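PDB 3LKB: probable branched-chain amino acid ABC transporter, amino acid binding protein, which probably binds branched-chain amino acids, valine being bound here, and delivers them to an ABC transporter for uptake. Local coordinates for residues V52-Q57 and Q64-E69; V160-K165 and R379-G384; L185-L190 and L215-R220; E299-A304 and K309-E314. The protein carries 2 engineered substitutions. One frame throughout, in Å; residues are numbered along the deposited sequence.

Interaction 1 of 4, residues V52-Q57 and Q64-E69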
# COMPACT_ATOMS: atom_id res chain seq x y z
N VAL A 52 17.21 5.54 -2.87
CA VAL A 52 16.33 6.21 -1.97
C VAL A 52 14.92 6.30 -2.56
O VAL A 52 14.69 6.98 -3.56
CB VAL A 52 16.88 7.56 -1.56
CG1 VAL A 52 15.90 8.24 -0.64
CG2 VAL A 52 18.26 7.36 -0.89
N VAL A 53 14.01 5.57 -1.92
CA VAL A 53 12.63 5.42 -2.35
C VAL A 53 11.73 5.94 -1.25
O VAL A 53 11.61 5.29 -0.21
CB VAL A 53 12.32 3.95 -2.63
CG1 VAL A 53 10.82 3.72 -2.62
CG2 VAL A 53 12.93 3.52 -3.97
N ARG A 54 11.11 7.11 -1.47
CA ARG A 54 10.28 7.77 -0.44
C ARG A 54 8.80 7.67 -0.78
O ARG A 54 8.39 7.88 -1.94
CB ARG A 54 10.65 9.26 -0.30
CG ARG A 54 12.15 9.55 -0.16
CD ARG A 54 12.51 10.06 1.21
NE ARG A 54 13.14 9.05 2.04
CZ ARG A 54 14.30 9.21 2.69
NH1 ARG A 54 14.99 10.34 2.59
NH2 ARG A 54 14.75 8.22 3.46
N ASP A 55 8.01 7.33 0.21
CA ASP A 55 6.60 7.36 0.12
C ASP A 55 6.11 8.75 0.51
O ASP A 55 6.10 9.07 1.69
CB ASP A 55 6.05 6.35 1.11
CG ASP A 55 4.51 6.28 1.10
OD1 ASP A 55 3.84 6.71 0.13
OD2 ASP A 55 3.96 5.78 2.10
N ASP A 56 5.68 9.54 -0.48
CA ASP A 56 5.06 10.83 -0.22
C ASP A 56 3.56 10.78 -0.08
O ASP A 56 2.95 11.82 0.14
CB ASP A 56 5.41 11.85 -1.32
CG ASP A 56 4.95 11.40 -2.74
OD1 ASP A 56 3.89 10.72 -2.88
OD2 ASP A 56 5.67 11.76 -3.72
N GLN A 57 2.96 9.59 -0.24
CA GLN A 57 1.50 9.38 -0.16
C GLN A 57 0.65 10.35 -0.99
O GLN A 57 -0.48 10.66 -0.64
CB GLN A 57 1.05 9.39 1.30
CG GLN A 57 1.77 8.30 2.11
CD GLN A 57 1.24 8.12 3.48
OE1 GLN A 57 1.18 9.07 4.26
NE2 GLN A 57 0.83 6.88 3.81
N GLN A 64 7.85 17.82 -2.10
CA GLN A 64 8.75 18.96 -2.19
C GLN A 64 9.85 18.82 -1.14
O GLN A 64 11.04 19.08 -1.43
CB GLN A 64 7.98 20.30 -2.00
CG GLN A 64 8.80 21.58 -2.34
CD GLN A 64 8.02 22.88 -2.16
OE1 GLN A 64 6.88 22.98 -2.63
NE2 GLN A 64 8.62 23.87 -1.48
N ARG A 65 9.45 18.41 0.07
CA ARG A 65 10.41 18.32 1.15
C ARG A 65 11.39 17.23 0.78
O ARG A 65 12.58 17.43 0.90
CB ARG A 65 9.72 18.06 2.49
CG ARG A 65 10.68 17.96 3.73
CD ARG A 65 10.79 16.51 4.33
NE ARG A 65 9.48 16.00 4.75
CZ ARG A 65 9.07 15.92 6.02
NH1 ARG A 65 9.87 16.30 7.00
NH2 ARG A 65 7.84 15.46 6.31
N PHE A 66 10.90 16.11 0.27
CA PHE A 66 11.81 15.01 -0.08
C PHE A 66 12.76 15.36 -1.23
O PHE A 66 13.91 14.94 -1.24
CB PHE A 66 11.05 13.76 -0.43
CG PHE A 66 10.31 13.16 0.72
CD1 PHE A 66 10.77 13.33 2.03
CD2 PHE A 66 9.14 12.39 0.50
CE1 PHE A 66 10.07 12.77 3.10
CE2 PHE A 66 8.44 11.81 1.54
CZ PHE A 66 8.89 11.99 2.85
N PHE A 67 12.28 16.16 -2.17
CA PHE A 67 13.08 16.61 -3.27
C PHE A 67 14.15 17.58 -2.84
O PHE A 67 15.31 17.49 -3.31
CB PHE A 67 12.18 17.28 -4.29
CG PHE A 67 12.90 17.80 -5.49
CD1 PHE A 67 13.66 16.94 -6.30
CD2 PHE A 67 12.80 19.12 -5.83
CE1 PHE A 67 14.32 17.40 -7.41
CE2 PHE A 67 13.44 19.61 -6.98
CZ PHE A 67 14.20 18.77 -7.77
N GLU A 68 13.79 18.51 -1.95
CA GLU A 68 14.76 19.49 -1.45
C GLU A 68 15.88 18.82 -0.68
O GLU A 68 17.04 19.13 -0.93
CB GLU A 68 14.14 20.62 -0.65
CG GLU A 68 13.42 21.60 -1.55
CD GLU A 68 12.44 22.51 -0.82
OE1 GLU A 68 12.02 22.21 0.35
OE2 GLU A 68 12.06 23.53 -1.44
N GLU A 69 15.52 17.87 0.20
CA GLU A 69 16.48 17.05 0.93
C GLU A 69 17.36 16.32 -0.05
O GLU A 69 18.58 16.39 0.07
CB GLU A 69 15.80 16.04 1.86
CG GLU A 69 16.72 14.83 2.25
CD GLU A 69 15.94 13.58 2.73
OE1 GLU A 69 15.11 13.02 1.95
OE2 GLU A 69 16.18 13.15 3.88
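F66 meets R54 where strand 47-55 and helix 60-72, consecutive elements of a beta-alpha unit in the Rossmann-like lobe of a periplasmic binding protein, run nearly antiparallel, at 160°. The tight part is the phenyl ring. R54 CD sits over one face, 3.9 Å from the centroid of the F66 ring in a CH-pi contact, and R54 CB comes within 3.6 Å of F66 CD2. At the ring's edge lie backbone atoms at the end of the strand: D55 O is 3.6 Å from F66 CE2, with D56 CA close by. F66 also touches F11 of strand 6-14, so the ring is wedged between helix and strands. D56 turns its carboxylate to T63, S13 and the backbone N of Y58, a residue of the valine pocket.

The looser side is the polar end, near the surface. The R54 chain bends at chi2 and chi3, bringing the guanidinium beside E69, and one salt bridge forms: R54 NH1 to E69 OE1, 2.8 Å, bent at 132°. The guanidinium lies too far from the F66 ring for more than a weak cation-pi attraction. With an alanine at R54, E69 would probably lose its counter-charge and one face of F66 its aliphatic cover. E69 OE1 lies at the guanidinium's edge, in its plane, while V52 CG1 sits 3.8 Å above the plane, over its centre.

Interaction 2 of 4, residues V160-K165 and R379-G384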
# COMPACT_ATOMS: atom_id res chain seq x y z
N VAL A 160 -8.48 15.74 -20.09
CA VAL A 160 -9.84 16.23 -20.37
C VAL A 160 -9.95 17.25 -21.53
O VAL A 160 -10.76 17.05 -22.43
CB VAL A 160 -10.48 16.71 -19.09
CG1 VAL A 160 -11.85 17.32 -19.34
CG2 VAL A 160 -10.62 15.51 -18.18
N GLU A 161 -9.15 18.31 -21.53
CA GLU A 161 -9.19 19.27 -22.64
C GLU A 161 -8.82 18.71 -24.03
O GLU A 161 -9.49 19.02 -25.02
CB GLU A 161 -8.39 20.51 -22.30
CG GLU A 161 -9.16 21.44 -21.30
CD GLU A 161 -10.70 21.61 -21.63
OE1 GLU A 161 -11.03 22.14 -22.74
OE2 GLU A 161 -11.55 21.21 -20.76
N ASP A 162 -7.79 17.87 -24.11
CA ASP A 162 -7.45 17.26 -25.39
C ASP A 162 -8.54 16.33 -25.86
O ASP A 162 -8.80 16.22 -27.05
CB ASP A 162 -6.06 16.59 -25.35
CG ASP A 162 -4.94 17.62 -25.19
OD1 ASP A 162 -5.06 18.72 -25.76
OD2 ASP A 162 -3.95 17.38 -24.47
N ALA A 163 -9.26 15.73 -24.92
CA ALA A 163 -10.37 14.86 -25.29
C ALA A 163 -11.56 15.65 -25.85
O ALA A 163 -12.19 15.23 -26.81
CB ALA A 163 -10.80 14.03 -24.11
N ARG A 164 -11.87 16.79 -25.24
CA ARG A 164 -12.99 17.56 -25.71
C ARG A 164 -12.70 18.00 -27.13
O ARG A 164 -13.53 17.82 -28.06
CB ARG A 164 -13.28 18.77 -24.80
CG ARG A 164 -13.80 18.41 -23.41
CD ARG A 164 -14.38 19.67 -22.74
NE ARG A 164 -14.74 19.55 -21.31
CZ ARG A 164 -15.93 19.15 -20.86
NH1 ARG A 164 -16.87 18.79 -21.74
NH2 ARG A 164 -16.20 19.08 -19.55
N LYS A 165 -11.52 18.55 -27.35
CA LYS A 165 -11.30 19.01 -28.68
C LYS A 165 -11.18 17.88 -29.70
O LYS A 165 -11.62 18.06 -30.81
CB LYS A 165 -10.25 20.12 -28.80
CG LYS A 165 -8.86 19.80 -28.53
CD LYS A 165 -8.43 20.40 -27.18
CE LYS A 165 -8.55 21.91 -27.12
NZ LYS A 165 -7.20 22.53 -26.88
N ARG A 379 -1.76 15.25 -32.05
CA ARG A 379 -0.87 16.37 -32.34
C ARG A 379 -1.64 17.57 -32.93
O ARG A 379 -1.37 18.70 -32.53
CB ARG A 379 0.33 15.96 -33.18
CG ARG A 379 1.26 15.03 -32.50
CD ARG A 379 2.03 14.22 -33.51
NE ARG A 379 3.07 13.37 -32.90
CZ ARG A 379 2.86 12.32 -32.09
NH1 ARG A 379 1.64 11.93 -31.75
NH2 ARG A 379 3.89 11.62 -31.64
N LYS A 380 -2.63 17.34 -33.81
CA LYS A 380 -3.42 18.50 -34.25
C LYS A 380 -4.14 19.23 -33.11
O LYS A 380 -3.99 20.42 -32.98
CB LYS A 380 -4.36 18.25 -35.45
CG LYS A 380 -5.28 17.07 -35.36
CD LYS A 380 -4.80 15.79 -36.20
CE LYS A 380 -5.30 15.73 -37.70
NZ LYS A 380 -5.62 14.36 -38.21
N VAL A 381 -4.89 18.52 -32.26
CA VAL A 381 -5.62 19.21 -31.20
C VAL A 381 -4.71 19.84 -30.17
O VAL A 381 -5.03 20.88 -29.59
CB VAL A 381 -6.75 18.36 -30.54
CG1 VAL A 381 -7.64 17.76 -31.64
CG2 VAL A 381 -6.19 17.27 -29.61
N HIS A 382 -3.56 19.24 -29.95
CA HIS A 382 -2.68 19.75 -28.92
C HIS A 382 -1.68 20.81 -29.38
O HIS A 382 -1.45 21.76 -28.67
CB HIS A 382 -1.99 18.63 -28.15
CG HIS A 382 -1.42 19.09 -26.86
ND1 HIS A 382 -0.10 19.48 -26.73
CD2 HIS A 382 -2.01 19.36 -25.68
CE1 HIS A 382 0.10 19.92 -25.51
NE2 HIS A 382 -1.04 19.87 -24.85
N TYR A 383 -1.06 20.62 -30.54
CA TYR A 383 -0.05 21.54 -31.06
C TYR A 383 -0.58 22.48 -32.18
O TYR A 383 0.08 23.49 -32.49
CB TYR A 383 1.19 20.77 -31.51
CG TYR A 383 1.94 20.09 -30.36
CD1 TYR A 383 2.73 20.84 -29.46
CD2 TYR A 383 1.84 18.72 -30.15
CE1 TYR A 383 3.41 20.21 -28.40
CE2 TYR A 383 2.49 18.08 -29.12
CZ TYR A 383 3.27 18.82 -28.25
OH TYR A 383 3.89 18.16 -27.22
N GLY A 384 -1.73 22.15 -32.79
CA GLY A 384 -2.35 22.96 -33.83
C GLY A 384 -1.75 22.66 -35.19
O GLY A 384 -0.90 21.75 -35.30
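D162 OD2, on the carboxylate that faces H382, is hydrogen-bonded to S127 OG of helix 126-140, which fixes the acid at the junction of helix 160-170 with the C-terminal helix 376-383. The D162 side chain leaves its helix with CG anti to the carbonyl carbon and beside the backbone N (chi1 -66°), which swings the carboxylate between S127 and H382. The carboxylate and the H382 ring stand nearly upright to each other, their planes 78° apart.

The aliphatic packing lies one turn farther along. K165 CG rests 3.3 Å from V381 CB, and V381 CG1 is 3.9 Å from the same K165 CG. On the other branch, V381 CG2 lies 3.8 Å from D162 O as well as near K165, so the valine plugs the groove between two residues a turn apart. H382 extends the interface to I108 and D112 in the loop beyond strand 101-103, and R379 makes a salt bridge with E128 on the helix that also carries S127.

The two helix segments cross at 121° with axes 9.4 Å apart. This is a helix-on-helix packing in which the chain's last helix covers helix 160-170, the connection between parallel strands 145-150 and 173-179 in the alpha/beta sheet of a periplasmic binding protein.

Interaction 3 of 4, residues L185-L190 and L215-R220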
# COMPACT_ATOMS: atom_id res chain seq x y z
N LEU A 185 -17.66 2.79 -3.47
CA LEU A 185 -18.36 1.50 -3.21
C LEU A 185 -19.64 1.30 -4.04
O LEU A 185 -20.04 0.17 -4.33
CB LEU A 185 -18.68 1.39 -1.72
CG LEU A 185 -17.62 0.72 -0.83
CD1 LEU A 185 -16.20 0.83 -1.36
CD2 LEU A 185 -17.74 1.21 0.63
N ASP A 186 -20.27 2.41 -4.41
CA ASP A 186 -21.55 2.33 -5.09
C ASP A 186 -21.72 3.44 -6.13
O ASP A 186 -21.88 4.58 -5.81
CB ASP A 186 -22.71 2.31 -4.08
CG ASP A 186 -24.07 2.16 -4.76
OD1 ASP A 186 -24.16 1.39 -5.75
OD2 ASP A 186 -25.03 2.85 -4.33
N ASN A 187 -21.66 3.03 -7.37
CA ASN A 187 -21.61 3.86 -8.55
C ASN A 187 -22.91 3.75 -9.31
O ASN A 187 -23.00 4.24 -10.42
CB ASN A 187 -20.48 3.33 -9.42
CG ASN A 187 -19.16 3.27 -8.67
OD1 ASN A 187 -18.50 4.29 -8.54
ND2 ASN A 187 -18.80 2.10 -8.15
N THR A 188 -23.91 3.08 -8.71
CA THR A 188 -25.30 2.99 -9.24
C THR A 188 -25.83 4.31 -9.78
O THR A 188 -26.18 4.38 -10.96
CB THR A 188 -26.29 2.39 -8.22
OG1 THR A 188 -25.90 1.06 -7.92
CG2 THR A 188 -27.69 2.29 -8.83
N ALA A 189 -25.89 5.34 -8.94
CA ALA A 189 -26.40 6.62 -9.40
C ALA A 189 -25.67 7.15 -10.65
O ALA A 189 -26.27 7.69 -11.58
CB ALA A 189 -26.36 7.66 -8.25
N LEU A 190 -24.35 7.01 -10.66
CA LEU A 190 -23.60 7.61 -11.72
C LEU A 190 -23.87 6.84 -12.99
O LEU A 190 -24.13 7.40 -14.03
CB LEU A 190 -22.11 7.60 -11.38
CG LEU A 190 -21.16 7.78 -12.54
CD1 LEU A 190 -21.18 9.25 -12.90
CD2 LEU A 190 -19.81 7.35 -12.09
N LEU A 215 -16.89 -1.09 -12.93
CA LEU A 215 -17.18 -2.25 -13.79
C LEU A 215 -18.00 -3.28 -13.06
O LEU A 215 -18.93 -3.83 -13.62
CB LEU A 215 -15.87 -2.94 -14.26
CG LEU A 215 -14.83 -2.06 -14.96
CD1 LEU A 215 -13.54 -2.83 -15.35
CD2 LEU A 215 -15.46 -1.34 -16.12
N LYS A 216 -17.65 -3.55 -11.81
CA LYS A 216 -18.41 -4.48 -10.99
C LYS A 216 -19.87 -4.06 -10.93
O LYS A 216 -20.75 -4.85 -11.14
CB LYS A 216 -17.79 -4.60 -9.59
CG LYS A 216 -16.72 -5.69 -9.59
CD LYS A 216 -15.55 -5.39 -8.73
CE LYS A 216 -15.75 -5.76 -7.28
NZ LYS A 216 -14.43 -5.49 -6.55
N ASP A 217 -20.12 -2.79 -10.66
CA ASP A 217 -21.48 -2.29 -10.62
C ASP A 217 -22.15 -2.35 -12.01
O ASP A 217 -23.28 -2.80 -12.12
CB ASP A 217 -21.49 -0.88 -10.04
CG ASP A 217 -21.34 -0.88 -8.53
OD1 ASP A 217 -21.65 -1.93 -7.90
OD2 ASP A 217 -20.90 0.16 -7.98
N ALA A 218 -21.42 -1.94 -13.07
CA ALA A 218 -21.91 -2.05 -14.45
C ALA A 218 -22.41 -3.45 -14.81
O ALA A 218 -23.52 -3.62 -15.33
CB ALA A 218 -20.85 -1.62 -15.42
N LYS A 219 -21.59 -4.44 -14.52
CA LYS A 219 -21.96 -5.84 -14.68
C LYS A 219 -23.25 -6.18 -13.89
O LYS A 219 -24.24 -6.64 -14.47
CB LYS A 219 -20.77 -6.71 -14.26
CG LYS A 219 -20.86 -8.15 -14.66
CD LYS A 219 -19.82 -9.01 -13.92
CE LYS A 219 -20.21 -10.52 -13.91
NZ LYS A 219 -20.16 -11.03 -15.32
N ARG A 220 -23.24 -5.89 -12.59
CA ARG A 220 -24.35 -6.13 -11.67
C ARG A 220 -25.66 -5.62 -12.27
O ARG A 220 -26.67 -6.33 -12.27
CB ARG A 220 -24.10 -5.37 -10.36
CG ARG A 220 -24.42 -6.13 -9.09
CD ARG A 220 -23.37 -7.27 -8.87
NE ARG A 220 -23.93 -8.41 -8.13
CZ ARG A 220 -24.74 -9.36 -8.64
NH1 ARG A 220 -25.09 -9.36 -9.93
NH2 ARG A 220 -25.21 -10.32 -7.85
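N187 and D217 both place CG beside their own backbone N and anti to the carbonyl carbon (chi1 -56° and -78°), a setting that turns an amide and a carboxylate toward each other across the contact. Both cross-segment hydrogen bonds end on one oxygen. D217 OD2 accepts from N187 N at 3.0 Å and from N187 ND2 at 2.9 Å, so a single residue grips it with both its backbone and its side chain. The two donors come from opposite faces of the carboxylate plane: the backbone N-H from above the plane, the amide from the anti side and somewhat nearer the plane. Both bonds are fairly straight. N187 ND2 also donates to N184 O, which holds the amide against rotation.

The loop so fixed leads from strand 173-179 into helix 188-196, within the beta-alpha-beta crossover that continues to strand 201-205; D217 sits on helix 208-220, which follows that strand. In the Rossmann-like lobe, then, the bonds tie the start of one connecting helix to the last turns of the next. N187 occupies the N-cap position of helix 188-196, yet its side chain makes no capping bond. D186 takes up the helix start instead: T188 OG1 donates to the syn lone pair of D186 OD1 at 2.8 Å, joined by a weak bond from T188 N.

That aspartate brings a second negative charge, D186 OD1 standing 4.1 Å from D217 OD2 with the carboxylate planes nearly perpendicular; any repulsion is probably eased by the two N187 N-H groups that bond D217 OD2. L185, pointing the other way, packs on A240 of the second subunit.

Interaction 4 of 4, residues E299-A304 and K309-E314; sequences EAIRRA and KRITNE
A304 O is met by K309 N five residues on, a weak, bent bond of 3.4 Å and 127°, at the point where the chain leaves helix 285-308 through a left-handed backbone conformation. K309 takes this positive phi (58°) although it is a lysine and not a glycine. The turn brings R310 O within 3.6 Å of A304 O and 4.0 Å of A304 CB, so the backbone folds back over the last-but-one turn of the helix.

Beyond the turn, I311 points back into the helix. Its CD1 lies 3.7 Å from I301 CG2, and its CG1 rests 3.9 Å from I301 O, so the isoleucine covers both a methyl branch and a backbone carbonyl. I311 CG1 stands anti to its carbonyl carbon (chi1 -77°), the branch that leads CD1 across to I301; the two side chains cross at about a right angle. A304 CB adds a looser apolar touch on I311. Trimming I311 to an alanine would probably cost I301 CG2 its partner across this turn and open a gap beside A304.

T312 then starts the next helix as its N-cap: OG1 accepts from E314 N at 2.8 Å, while R310 O and T312 N both bond to T315 OG1. The contact is thus a tight turn joining two consecutive helices. I301 packs on V316 of helix 313-321 as well, and A304 on T315; beneath them strand 47-55 supplies F49 against I301 and V47 against I311, so the turn closes over one end of that strand.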
# COMPACT_ATOMS: atom_id res chain seq x y z
N GLU A 299 20.64 3.94 -17.29
CA GLU A 299 21.40 3.99 -18.56
C GLU A 299 22.01 5.38 -18.85
O GLU A 299 23.07 5.48 -19.42
CB GLU A 299 20.58 3.44 -19.73
CG GLU A 299 21.18 3.68 -21.16
CD GLU A 299 22.37 2.79 -21.50
OE1 GLU A 299 22.75 1.99 -20.63
OE2 GLU A 299 22.93 2.89 -22.63
N ALA A 300 21.36 6.46 -18.46
CA ALA A 300 21.94 7.78 -18.72
C ALA A 300 23.15 8.05 -17.80
O ALA A 300 24.12 8.67 -18.26
CB ALA A 300 20.93 8.87 -18.56
N ILE A 301 23.13 7.60 -16.56
CA ILE A 301 24.28 7.62 -15.66
C ILE A 301 25.49 6.86 -16.23
O ILE A 301 26.59 7.29 -16.14
CB ILE A 301 23.95 7.10 -14.19
CG1 ILE A 301 23.00 7.98 -13.41
CG2 ILE A 301 25.15 6.85 -13.42
CD1 ILE A 301 22.44 8.95 -14.17
N ARG A 302 25.22 5.72 -16.83
CA ARG A 302 26.23 4.91 -17.45
C ARG A 302 26.87 5.61 -18.64
O ARG A 302 28.04 5.62 -18.78
CB ARG A 302 25.70 3.53 -17.85
CG ARG A 302 26.74 2.59 -18.31
CD ARG A 302 26.25 1.39 -18.99
NE ARG A 302 25.64 1.72 -20.23
CZ ARG A 302 26.25 1.85 -21.38
NH1 ARG A 302 27.53 1.65 -21.50
NH2 ARG A 302 25.55 2.19 -22.40
N ARG A 303 26.05 6.20 -19.48
CA ARG A 303 26.53 6.98 -20.58
C ARG A 303 27.28 8.21 -20.15
O ARG A 303 28.29 8.52 -20.67
CB ARG A 303 25.43 7.28 -21.56
CG ARG A 303 25.07 6.14 -22.41
CD ARG A 303 23.71 6.25 -22.82
NE ARG A 303 23.18 5.15 -23.55
CZ ARG A 303 22.54 5.28 -24.68
NH1 ARG A 303 22.47 6.44 -25.19
NH2 ARG A 303 22.02 4.26 -25.27
N ALA A 304 26.78 8.88 -19.15
CA ALA A 304 27.56 9.94 -18.54
C ALA A 304 28.97 9.45 -18.09
O ALA A 304 29.95 10.20 -18.23
CB ALA A 304 26.78 10.62 -17.36
N LYS A 309 33.26 10.67 -17.61
CA LYS A 309 33.90 10.14 -16.42
C LYS A 309 33.55 10.99 -15.16
O LYS A 309 34.26 11.01 -14.15
CB LYS A 309 35.41 9.84 -16.69
CG LYS A 309 36.43 10.15 -15.58
CD LYS A 309 36.66 8.97 -14.57
CE LYS A 309 37.74 9.31 -13.49
NZ LYS A 309 39.14 9.53 -14.01
N ARG A 310 32.44 11.69 -15.24
CA ARG A 310 31.89 12.44 -14.11
C ARG A 310 30.38 12.34 -14.22
O ARG A 310 29.84 12.25 -15.32
CB ARG A 310 32.35 13.92 -14.10
CG ARG A 310 31.65 14.82 -15.10
CD ARG A 310 31.92 16.33 -14.88
NE ARG A 310 32.89 16.86 -15.85
CZ ARG A 310 32.60 17.54 -16.97
NH1 ARG A 310 31.34 17.83 -17.31
NH2 ARG A 310 33.58 17.97 -17.77
N ILE A 311 29.70 12.32 -13.08
CA ILE A 311 28.29 12.12 -13.06
C ILE A 311 27.63 13.30 -12.38
O ILE A 311 27.71 13.45 -11.14
CB ILE A 311 27.91 10.76 -12.39
CG1 ILE A 311 28.19 9.60 -13.37
CG2 ILE A 311 26.46 10.72 -11.98
CD1 ILE A 311 28.50 8.30 -12.68
N THR A 312 26.98 14.12 -13.20
CA THR A 312 26.27 15.31 -12.74
C THR A 312 24.94 15.51 -13.50
O THR A 312 24.67 14.85 -14.52
CB THR A 312 27.14 16.60 -12.82
OG1 THR A 312 26.38 17.62 -13.47
CG2 THR A 312 28.25 16.41 -13.73
N ASN A 313 24.11 16.42 -12.99
CA ASN A 313 22.89 16.79 -13.68
C ASN A 313 23.16 17.20 -15.13
O ASN A 313 22.33 16.96 -16.04
CB ASN A 313 22.11 17.89 -12.95
CG ASN A 313 22.96 19.16 -12.68
OD1 ASN A 313 24.17 19.10 -12.53
ND2 ASN A 313 22.31 20.31 -12.64
N GLU A 314 24.31 17.83 -15.35
CA GLU A 314 24.68 18.25 -16.70
C GLU A 314 25.10 17.09 -17.59
O GLU A 314 24.63 16.99 -18.72
CB GLU A 314 25.74 19.35 -16.67
CG GLU A 314 25.18 20.68 -16.11
CD GLU A 314 26.29 21.60 -15.55
OE1 GLU A 314 27.22 21.98 -16.31
OE2 GLU A 314 26.22 21.92 -14.35

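In the fold
Interaction 1 closes first along the chain; interaction 2 then opens a long loop, completed by the C-terminal helix, inside which interactions 3 and 4 follow in series. Interactions 1 and 4 share strand 47-55, their centres about 22 Å apart: V52-D55 belong to it in the first, and V47 and F49 pack against the second. Interactions 2 and 3, centres about 30 Å apart, each include helices connecting strands of the seven-stranded sheet: 160-170 in the first, 188-196 and 208-220 in the second. Interactions 3 and 4 are on opposite sides of the chain's centre, their centres about 50 Å apart. The contacts lie in different parts of a two-lobed binding protein, interaction 1 nearest the bound valine.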